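Local atomic coordinates of cellulose-binding protein (Saccharophagus degradans, PDB entry 2YHG), a protein that is of unproven activity but may hydrolyse glycosidic bonds, through a nucleoside hydrolase-like domain of a larger, putatively polysaccharide-binding protein linked to carbohydrate metabolism. Residues Arg115-Gly120 against Gln188-Thr193; Asp184-Asp189 against Arg279-Met284; Lys274-Arg279 against Thr293-Thr298. One frame throughout, in Å; residues are numbered along the deposited sequence. Where two conformers were deposited one is given.

Contact 1 of 3, residues Arg115-Gly120 against Gln188-Thr193. With EDO (1,2-ethanediol), chain J.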
loop_
_atom_site.group_PDB
_atom_site.type_symbol
_atom_site.label_atom_id
_atom_site.label_comp_id
_atom_site.label_asym_id
_atom_site.label_seq_id
_atom_site.Cartn_x
_atom_site.Cartn_y
_atom_site.Cartn_z
ATOM N N ARG A 115 18.732 -11.129 10.807
ATOM C CA ARG A 115 18.388 -11.719 12.102
ATOM C C ARG A 115 18.780 -10.840 13.271
ATOM O O ARG A 115 18.402 -11.147 14.400
ATOM C CB ARG A 115 18.996 -13.095 12.243
ATOM C CG ARG A 115 18.453 -14.080 11.252
ATOM C CD ARG A 115 19.084 -15.457 11.414
ATOM N NE ARG A 115 20.511 -15.441 11.114
ATOM C CZ ARG A 115 21.382 -16.326 11.580
ATOM N NH1 ARG A 115 20.974 -17.260 12.405
ATOM N NH2 ARG A 115 22.626 -16.339 11.121
ATOM N N GLY A 116 19.552 -9.790 13.016
ATOM C CA GLY A 116 19.965 -8.828 14.021
ATOM C C GLY A 116 19.524 -7.438 13.664
ATOM O O GLY A 116 18.899 -7.204 12.620
ATOM N N TYR A 117 19.859 -6.481 14.534
ATOM C CA TYR A 117 19.273 -5.153 14.495
ATOM C C TYR A 117 20.053 -4.128 13.667
ATOM O O TYR A 117 21.258 -3.952 13.825
ATOM C CB TYR A 117 19.140 -4.622 15.929
ATOM C CG TYR A 117 18.726 -3.173 15.963
ATOM C CD1 TYR A 117 17.439 -2.794 15.602
ATOM C CD2 TYR A 117 19.621 -2.173 16.276
ATOM C CE1 TYR A 117 17.069 -1.447 15.528
ATOM C CE2 TYR A 117 19.275 -0.827 16.223
ATOM C CZ TYR A 117 18.005 -0.476 15.800
ATOM O OH TYR A 117 17.627 0.849 15.645
ATOM N N GLY A 118 19.319 -3.403 12.834
ATOM C CA GLY A 118 19.786 -2.183 12.239
ATOM C C GLY A 118 21.026 -2.363 11.383
ATOM O O GLY A 118 21.280 -3.432 10.829
ATOM N N MET A 119 21.781 -1.277 11.232
ATOM C CA MET A 119 23.020 -1.325 10.471
ATOM C C MET A 119 24.045 -2.242 11.134
ATOM O O MET A 119 25.005 -2.639 10.480
ATOM C CB MET A 119 23.600 0.074 10.279
ATOM C CG MET A 119 22.775 0.953 9.345
ATOM S SD MET A 119 22.564 0.269 7.658
ATOM C CE MET A 119 24.210 0.411 7.006
ATOM N N GLY A 120 23.859 -2.611 12.392
ATOM C CA GLY A 120 24.733 -3.588 13.026
ATOM C C GLY A 120 24.601 -4.982 12.460
ATOM O O GLY A 120 25.451 -5.821 12.750
ATOM N N GLN A 188 11.967 2.263 12.552
ATOM C CA GLN A 188 12.188 1.274 13.575
ATOM C C GLN A 188 13.576 0.651 13.495
ATOM O O GLN A 188 13.872 -0.272 14.241
ATOM C CB GLN A 188 11.107 0.204 13.560
ATOM C CG GLN A 188 9.723 0.788 13.816
ATOM C CD GLN A 188 8.666 -0.262 13.646
ATOM O OE1 GLN A 188 8.640 -1.226 14.405
ATOM N NE2 GLN A 188 7.801 -0.117 12.657
ATOM N N ASP A 189 14.443 1.184 12.652
ATOM C CA ASP A 189 15.857 0.964 12.799
ATOM C C ASP A 189 16.605 2.075 12.116
ATOM O O ASP A 189 16.059 2.892 11.374
ATOM C CB ASP A 189 16.330 -0.444 12.386
ATOM C CG ASP A 189 16.342 -0.737 10.892
ATOM O OD1 ASP A 189 16.099 0.173 10.072
ATOM O OD2 ASP A 189 16.611 -1.924 10.562
ATOM N N ASN A 190 17.917 2.113 12.371
ATOM C CA ASN A 190 18.803 3.124 11.811
ATOM C C ASN A 190 19.167 2.836 10.355
ATOM O O ASN A 190 19.727 3.694 9.683
ATOM C CB ASN A 190 20.045 3.259 12.703
ATOM C CG ASN A 190 20.735 1.946 12.926
ATOM O OD1 ASN A 190 21.087 1.279 11.949
ATOM N ND2 ASN A 190 21.021 1.613 14.190
ATOM N N ALA A 191 18.812 1.657 9.834
ATOM C CA ALA A 191 19.138 1.277 8.469
ATOM C C ALA A 191 18.257 1.987 7.460
ATOM O O ALA A 191 18.707 2.313 6.367
ATOM C CB ALA A 191 19.065 -0.229 8.297
ATOM N N GLY A 192 16.999 2.237 7.800
ATOM C CA GLY A 192 16.172 3.063 6.929
ATOM C C GLY A 192 16.751 4.445 6.793
ATOM O O GLY A 192 16.789 5.022 5.708
ATOM N N THR A 193 17.202 5.015 7.895
ATOM C CA THR A 193 17.813 6.348 7.871
ATOM C C THR A 193 19.093 6.337 7.033
ATOM O O THR A 193 19.321 7.260 6.239
ATOM C CB THR A 193 18.065 6.855 9.290
ATOM O OG1 THR A 193 16.923 6.501 10.091
ATOM C CG2 THR A 193 18.280 8.331 9.262
HETATM C C1 EDO J . 22.007 -12.009 8.678
HETATM O O1 EDO J . 21.411 -11.906 9.959
HETATM C C2 EDO J . 21.320 -13.075 7.874
HETATM O O2 EDO J . 21.412 -14.316 8.571
HETATM O O HOH W 1 16.485 -3.855 12.540
HETATM O O HOH W 2 22.742 -0.789 14.534
#

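Contact 2 of 3, residues Asp184-Asp189 against Arg279-Met284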
loop_
_atom_site.group_PDB
_atom_site.type_symbol
_atom_site.label_atom_id
_atom_site.label_comp_id
_atom_site.label_asym_id
_atom_site.label_seq_id
_atom_site.Cartn_x
_atom_site.Cartn_y
_atom_site.Cartn_z
ATOM N N ASP A 184 8.411 2.857 4.818
ATOM C CA ASP A 184 8.878 2.587 6.182
ATOM C C ASP A 184 7.790 3.040 7.146
ATOM O O ASP A 184 7.423 4.209 7.159
ATOM C CB ASP A 184 10.172 3.380 6.374
ATOM C CG ASP A 184 10.636 3.569 7.799
ATOM O OD1 ASP A 184 10.085 2.923 8.710
ATOM O OD2 ASP A 184 11.599 4.383 7.976
ATOM N N ILE A 185 7.274 2.126 7.965
ATOM C CA ILE A 185 6.337 2.496 9.021
ATOM C C ILE A 185 7.118 2.993 10.241
ATOM O O ILE A 185 7.799 2.217 10.911
ATOM C CB ILE A 185 5.436 1.317 9.418
ATOM C CG1 ILE A 185 4.546 0.893 8.232
ATOM C CG2 ILE A 185 4.612 1.705 10.663
ATOM C CD1 ILE A 185 3.321 1.776 8.029
ATOM N N LEU A 186 7.013 4.295 10.482
ATOM C CA LEU A 186 7.413 4.968 11.715
ATOM C C LEU A 186 8.898 5.098 11.976
ATOM O O LEU A 186 9.278 5.919 12.824
ATOM C CB LEU A 186 6.725 4.372 12.945
ATOM C CG LEU A 186 5.254 4.753 13.069
ATOM C CD1 LEU A 186 4.472 3.722 13.895
ATOM C CD2 LEU A 186 5.134 6.125 13.723
ATOM N N GLY A 187 9.771 4.318 11.365
ATOM C CA GLY A 187 11.202 4.343 11.647
ATOM C C GLY A 187 11.528 3.494 12.835
ATOM O O GLY A 187 11.338 3.859 14.005
ATOM N N GLN A 188 11.967 2.263 12.552
ATOM C CA GLN A 188 12.188 1.274 13.575
ATOM C C GLN A 188 13.576 0.651 13.495
ATOM O O GLN A 188 13.872 -0.272 14.241
ATOM C CB GLN A 188 11.107 0.204 13.560
ATOM C CG GLN A 188 9.723 0.788 13.816
ATOM C CD GLN A 188 8.666 -0.262 13.646
ATOM O OE1 GLN A 188 8.640 -1.226 14.405
ATOM N NE2 GLN A 188 7.801 -0.117 12.657
ATOM N N ASP A 189 14.443 1.184 12.652
ATOM C CA ASP A 189 15.857 0.964 12.799
ATOM C C ASP A 189 16.605 2.075 12.116
ATOM O O ASP A 189 16.059 2.892 11.374
ATOM C CB ASP A 189 16.330 -0.444 12.386
ATOM C CG ASP A 189 16.342 -0.737 10.892
ATOM O OD1 ASP A 189 16.099 0.173 10.072
ATOM O OD2 ASP A 189 16.611 -1.924 10.562
ATOM N N ARG A 279 12.193 11.679 12.681
ATOM C CA ARG A 279 12.716 10.757 13.676
ATOM C C ARG A 279 11.890 9.487 13.796
ATOM O O ARG A 279 10.660 9.522 13.708
ATOM C CB ARG A 279 12.825 11.441 15.034
ATOM C CG ARG A 279 13.743 12.659 15.069
ATOM C CD ARG A 279 15.140 12.356 14.590
ATOM N NE ARG A 279 16.044 13.471 14.830
ATOM C CZ ARG A 279 17.070 13.830 14.052
ATOM N NH1 ARG A 279 17.256 13.305 12.860
ATOM N NH2 ARG A 279 17.955 14.721 14.509
ATOM N N GLY A 280 12.580 8.399 14.049
ATOM C CA GLY A 280 11.969 7.104 14.300
ATOM C C GLY A 280 11.406 6.997 15.703
ATOM O O GLY A 280 11.372 7.953 16.477
ATOM N N MET A 281 10.971 5.798 16.030
ATOM C CA MET A 281 10.347 5.515 17.303
ATOM C C MET A 281 11.336 5.556 18.446
ATOM O O MET A 281 12.547 5.553 18.278
ATOM C CB MET A 281 9.662 4.154 17.240
ATOM C CG MET A 281 8.590 4.066 16.158
ATOM S SD MET A 281 7.560 2.585 16.197
ATOM C CE MET A 281 6.392 3.056 17.467
ATOM N N SER A 282 10.786 5.554 19.663
ATOM C CA SER A 282 11.591 5.778 20.864
ATOM C C SER A 282 12.648 4.709 21.083
ATOM O O SER A 282 13.694 5.016 21.654
ATOM C CB SER A 282 10.698 5.854 22.085
ATOM O OG SER A 282 10.057 4.621 22.313
ATOM N N CYS A 283 12.452 3.505 20.538
ATOM C CA CYS A 283 13.412 2.440 20.666
ATOM C C CYS A 283 14.657 2.624 19.819
ATOM O O CYS A 283 15.592 1.834 19.972
ATOM C CB CYS A 283 12.773 1.069 20.406
ATOM S SG CYS A 283 11.884 0.794 18.800
ATOM N N MET A 284 14.713 3.702 19.027
ATOM C CA MET A 284 15.916 4.061 18.313
ATOM C C MET A 284 16.307 5.526 18.565
ATOM O O MET A 284 17.012 6.138 17.758
ATOM C CB MET A 284 15.821 3.773 16.809
ATOM C CG MET A 284 14.718 4.496 16.075
ATOM S SD MET A 284 14.776 4.282 14.293
ATOM C CE MET A 284 16.362 5.080 13.937
HETATM O O HOH W 3 8.334 8.035 14.140
#

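Contact 3 of 3, residues Lys274-Arg279 against Thr293-Thr298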
loop_
_atom_site.group_PDB
_atom_site.type_symbol
_atom_site.label_atom_id
_atom_site.label_comp_id
_atom_site.label_asym_id
_atom_site.label_seq_id
_atom_site.Cartn_x
_atom_site.Cartn_y
_atom_site.Cartn_z
ATOM N N LYS A 274 8.969 16.101 1.175
ATOM C CA LYS A 274 10.008 15.560 2.030
ATOM C C LYS A 274 10.236 16.519 3.190
ATOM O O LYS A 274 10.203 17.734 3.018
ATOM C CB LYS A 274 11.326 15.408 1.276
ATOM C CG LYS A 274 11.282 14.493 0.100
ATOM C CD LYS A 274 12.636 14.343 -0.545
ATOM C CE LYS A 274 12.554 13.766 -1.951
ATOM N NZ LYS A 274 13.827 13.939 -2.653
ATOM N N GLN A 275 10.479 15.947 4.357
ATOM C CA GLN A 275 10.857 16.694 5.529
ATOM C C GLN A 275 12.228 16.289 5.997
ATOM O O GLN A 275 12.676 15.157 5.733
ATOM C CB GLN A 275 9.843 16.512 6.676
ATOM C CG GLN A 275 8.427 16.912 6.316
ATOM C CD GLN A 275 7.520 16.901 7.508
ATOM O OE1 GLN A 275 7.985 16.901 8.656
ATOM N NE2 GLN A 275 6.214 16.921 7.260
ATOM N N ALA A 276 12.904 17.189 6.704
ATOM C CA ALA A 276 14.236 16.929 7.230
ATOM C C ALA A 276 14.171 16.292 8.611
ATOM O O ALA A 276 13.379 16.679 9.472
ATOM C CB ALA A 276 15.030 18.250 7.334
ATOM N N GLY A 277 15.032 15.312 8.848
ATOM C CA GLY A 277 15.249 14.790 10.164
ATOM C C GLY A 277 14.067 14.085 10.781
ATOM O O GLY A 277 13.913 14.064 11.997
ATOM N N VAL A 278 13.252 13.419 9.967
ATOM C CA VAL A 278 12.057 12.713 10.471
ATOM C C VAL A 278 12.543 11.602 11.413
ATOM O O VAL A 278 13.251 10.679 10.986
ATOM C CB VAL A 278 11.205 12.130 9.346
ATOM C CG1 VAL A 278 10.016 11.396 9.921
ATOM C CG2 VAL A 278 10.713 13.218 8.418
ATOM N N ARG A 279 12.193 11.679 12.681
ATOM C CA ARG A 279 12.716 10.757 13.676
ATOM C C ARG A 279 11.890 9.487 13.796
ATOM O O ARG A 279 10.660 9.522 13.708
ATOM C CB ARG A 279 12.825 11.441 15.034
ATOM C CG ARG A 279 13.743 12.659 15.069
ATOM C CD ARG A 279 15.140 12.356 14.590
ATOM N NE ARG A 279 16.044 13.471 14.830
ATOM C CZ ARG A 279 17.070 13.830 14.052
ATOM N NH1 ARG A 279 17.256 13.305 12.860
ATOM N NH2 ARG A 279 17.955 14.721 14.509
ATOM N N THR A 293 22.094 16.036 7.603
ATOM C CA THR A 293 20.680 16.193 7.268
ATOM C C THR A 293 20.261 15.108 6.278
ATOM O O THR A 293 20.977 14.808 5.341
ATOM C CB THR A 293 20.444 17.568 6.572
ATOM O OG1 THR A 293 21.128 18.575 7.338
ATOM C CG2 THR A 293 18.970 17.869 6.437
ATOM N N TYR A 294 19.073 14.537 6.523
ATOM C CA TYR A 294 18.464 13.592 5.610
ATOM C C TYR A 294 17.012 13.953 5.417
ATOM O O TYR A 294 16.397 14.555 6.292
ATOM C CB TYR A 294 18.608 12.132 6.090
ATOM C CG TYR A 294 17.896 11.842 7.374
ATOM C CD1 TYR A 294 18.519 12.031 8.598
ATOM C CD2 TYR A 294 16.569 11.438 7.378
ATOM C CE1 TYR A 294 17.855 11.816 9.776
ATOM C CE2 TYR A 294 15.866 11.261 8.579
ATOM C CZ TYR A 294 16.520 11.489 9.764
ATOM O OH TYR A 294 15.865 11.388 10.978
ATOM N N TYR A 295 16.460 13.526 4.287
ATOM C CA TYR A 295 15.082 13.827 3.939
ATOM C C TYR A 295 14.307 12.541 3.708
ATOM O O TYR A 295 14.859 11.563 3.182
ATOM C CB TYR A 295 15.023 14.694 2.675
ATOM C CG TYR A 295 15.469 16.106 2.932
ATOM C CD1 TYR A 295 16.798 16.459 2.904
ATOM C CD2 TYR A 295 14.538 17.083 3.270
ATOM C CE1 TYR A 295 17.209 17.755 3.217
ATOM C CE2 TYR A 295 14.924 18.368 3.571
ATOM C CZ TYR A 295 16.262 18.697 3.561
ATOM O OH TYR A 295 16.635 19.994 3.866
ATOM N N MET A 296 13.025 12.560 4.046
ATOM C CA MET A 296 12.104 11.466 3.832
ATOM C C MET A 296 10.754 12.053 3.532
ATOM O O MET A 296 10.355 13.041 4.143
ATOM C CB MET A 296 11.973 10.560 5.092
ATOM C CG MET A 296 13.270 9.859 5.451
ATOM S SD MET A 296 13.119 9.064 7.063
ATOM C CE MET A 296 14.659 8.143 7.077
ATOM N N TYR A 297 9.993 11.438 2.621
ATOM C CA TYR A 297 8.598 11.779 2.474
ATOM C C TYR A 297 7.862 11.377 3.734
ATOM O O TYR A 297 8.090 10.300 4.280
ATOM C CB TYR A 297 7.988 11.087 1.273
ATOM C CG TYR A 297 8.416 11.675 -0.041
ATOM C CD1 TYR A 297 7.945 12.890 -0.488
ATOM C CD2 TYR A 297 9.330 11.018 -0.852
ATOM C CE1 TYR A 297 8.337 13.413 -1.723
ATOM C CE2 TYR A 297 9.749 11.550 -2.066
ATOM C CZ TYR A 297 9.253 12.735 -2.494
ATOM O OH TYR A 297 9.672 13.274 -3.697
ATOM N N THR A 298 6.936 12.222 4.195
ATOM C CA THR A 298 6.132 11.901 5.330
ATOM C C THR A 298 4.854 12.741 5.218
ATOM O O THR A 298 4.758 13.634 4.389
ATOM C CB THR A 298 6.899 12.116 6.652
ATOM O OG1 THR A 298 6.204 11.486 7.743
ATOM C CG2 THR A 298 7.120 13.600 6.935
HETATM O O HOH W 4 13.784 13.090 7.177
HETATM O O HOH W 5 5.285 16.442 4.516
#

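Contact 1 of 3, residues Arg115-Gly120 against Gln188-Thr193
Met119 and Asn190 form the direct polar link. Asn190 was deposited in two conformers. In the one described here, OD1 accepts from Met119 N at 2.7 Å. The N-H points almost straight at it (164°) and meets a lone pair in the carbonyl plane. CG of Asn190 lies between its own N and carbonyl carbon (chi1 54°), which brings the amide close to 115-120.

Two waters add indirect bonds. One water accepts from Gly118 N at 2.9 Å. The same water donates to Asp189 OD2 at 2.8 Å. The other accepts from both Gly120 N and Asn190 ND2. ND2 also bonds to Glu287, and so does the hydroxyl of Tyr117.

These residues belong to the nucleoside hydrolase-like domain. The 115-120 loop follows edge strand 110-112 of its parallel sheet. It lies against the start of helix 190-198, the helix of the beta-alpha-beta crossover from strand 180-185 to strand 203-207. Asp189 is the N-cap. Its OD1 accepts from Gly192 N at 3.2 Å and weakly from Ala191 N, while Cys154 N is its strongest partner.

Van der Waals contacts add to the polar links. Tyr117 and Asp189 pass each other head to tail, their ring and carboxylate planes 71° apart. Tyr117 CE1 comes to 3.4 Å from Asp189 CB. The carbonyl O of Gln188 lies in the ring plane, at its edge. Met119 SD rests on Ala191 CB at 3.6 Å, and Ala158 of helix 155-167 touches both residues.

At the far end of the loop, Arg115 holds an ethanediol, probably from the crystallisation liquor. Arg115 N bonds to its O1 at 2.9 Å and NE to its O2, and Asp121 is a further partner.

Contact 2 of 3, residues Asp184-Asp189 against Arg279-Met284
Met281 and Met284 reach 184-189 by different torsions. CG of Met281 is anti to the carbonyl carbon and the chain runs on extended to SD (chi2 -171°), which sets the sulfur beside Leu186 and Gln188. The bend at the last bond turns CE to the Leu186 side. Met284 has CG between its N and carbonyl carbon (chi1 60°), and its thioether lies along the backbone of 187-189. The first segment is the end of strand 180-185 and the turn that leaves the parallel sheet of the nucleoside hydrolase-like domain. The second lies in the long loop between strands 273-276 and 295-298.

One direct hydrogen bond joins them. Met281 N donates to Gly187 O at 2.8 Å, almost straight (172°) and in the carbonyl plane. Next to it, Gly280 CA makes a CA-H...O contact of 3.3 Å with Leu186 O. That same carbonyl O shares a water with Arg279 O.

The apolar part centres on Met281. Its CG meets Leu186 CB at 3.7 Å as the two side chains cross. Its SD lies 3.7 Å from Gln188 CG, the two chains running side by side in the same direction. The Gln188 amide is fixed by its NE2, which donates to Ile185 O at 2.9 Å and also to Trp151 O. Trp151 is a calcium ligand, and the Gln188 side chain is about 4 Å from the ion. Within the turn, Asp184 OD1 accepts from Gly187 N, an Asx motif.

Cys283 ties the loop to Cys68 by a disulfide. Met284 SD lies 3.5 Å from Gly187 O, and Met284 CE ends 3.4 Å from Asp189 O.

Contact 3 of 3, residues Lys274-Arg279 against Thr293-Thr298
Lys274 lies across the ring of Tyr297 and gives the most surface to this contact. Its CG is over the ring centre, 3.6 Å from the centroid and 11° off the normal, a CH-pi contact. The chain runs on extended, and CE reaches 3.4 Å from Tyr297 OH. On its other flank Lys274 crosses Tyr295 at about a right angle.

Tyr294 anchors the other end. Its CG sits between its backbone N and carbonyl carbon (chi1 64°), which brings the hydroxyl close to 277-279. OH donates to Val278 O at 2.7 Å, coming from above the carbonyl plane and 69° out of it. It also accepts from Arg279 NH1 at 3.0 Å, and lies in the guanidinium plane. Arg279 has its stronger partner in Asp292. Gly277 CA covers a face of the Tyr294 ring, 4.0 Å from the centroid.

Between these ends the backbones pair as a two-stranded antiparallel ribbon, strands 273-276 and 295-298, joined by a long loop. Gln275 and Met296 are the hydrogen-bonded pair: Gln275 N to Met296 O is 2.9 Å and Met296 N to Gln275 O is 3.1 Å. Gly277 N adds a bond to Tyr294 O. A water donates to Gln275 O and Tyr294 O and accepts from Val278 N. Tyr297 also makes backbone bonds with Tyr204 and Arg206 of strand 203-207, the last strand of the main parallel sheet.

Val278 is the third residue. Its CG2 meets Thr298 CG2 tip to tip at 3.9 Å, and its CB faces Met296 SD. The Thr298 methyl also packs against the Gln275 side-chain amide. Thr298 OG1 bonds to Arg206 O, while Val278 O takes a second bond from Arg206 NH1.

How the contacts relate
The three contacts lie on the same side of the chain's centre, around helix 190-198 and the strands on either side of it in the chain, 180-185 and 203-207. Contacts 1 and 2 share Gln188 and Asp189, their centres about 10 Å apart, and touch where Tyr117 and Asn190 pack on Met284. Contacts 2 and 3 share Arg279, with centres about 12 Å apart. The centres of contacts 1 and 3 are about 17 Å apart, but Thr193 packs on Tyr294 and Met296. Both segments of contact 1 precede those of contact 3, while the segments of contacts 2 and 3 alternate. The loop between strands 273-276 and 295-298 packs on the turn after strand 180-185, and strand 295-298 is hydrogen-bonded to strand 203-207.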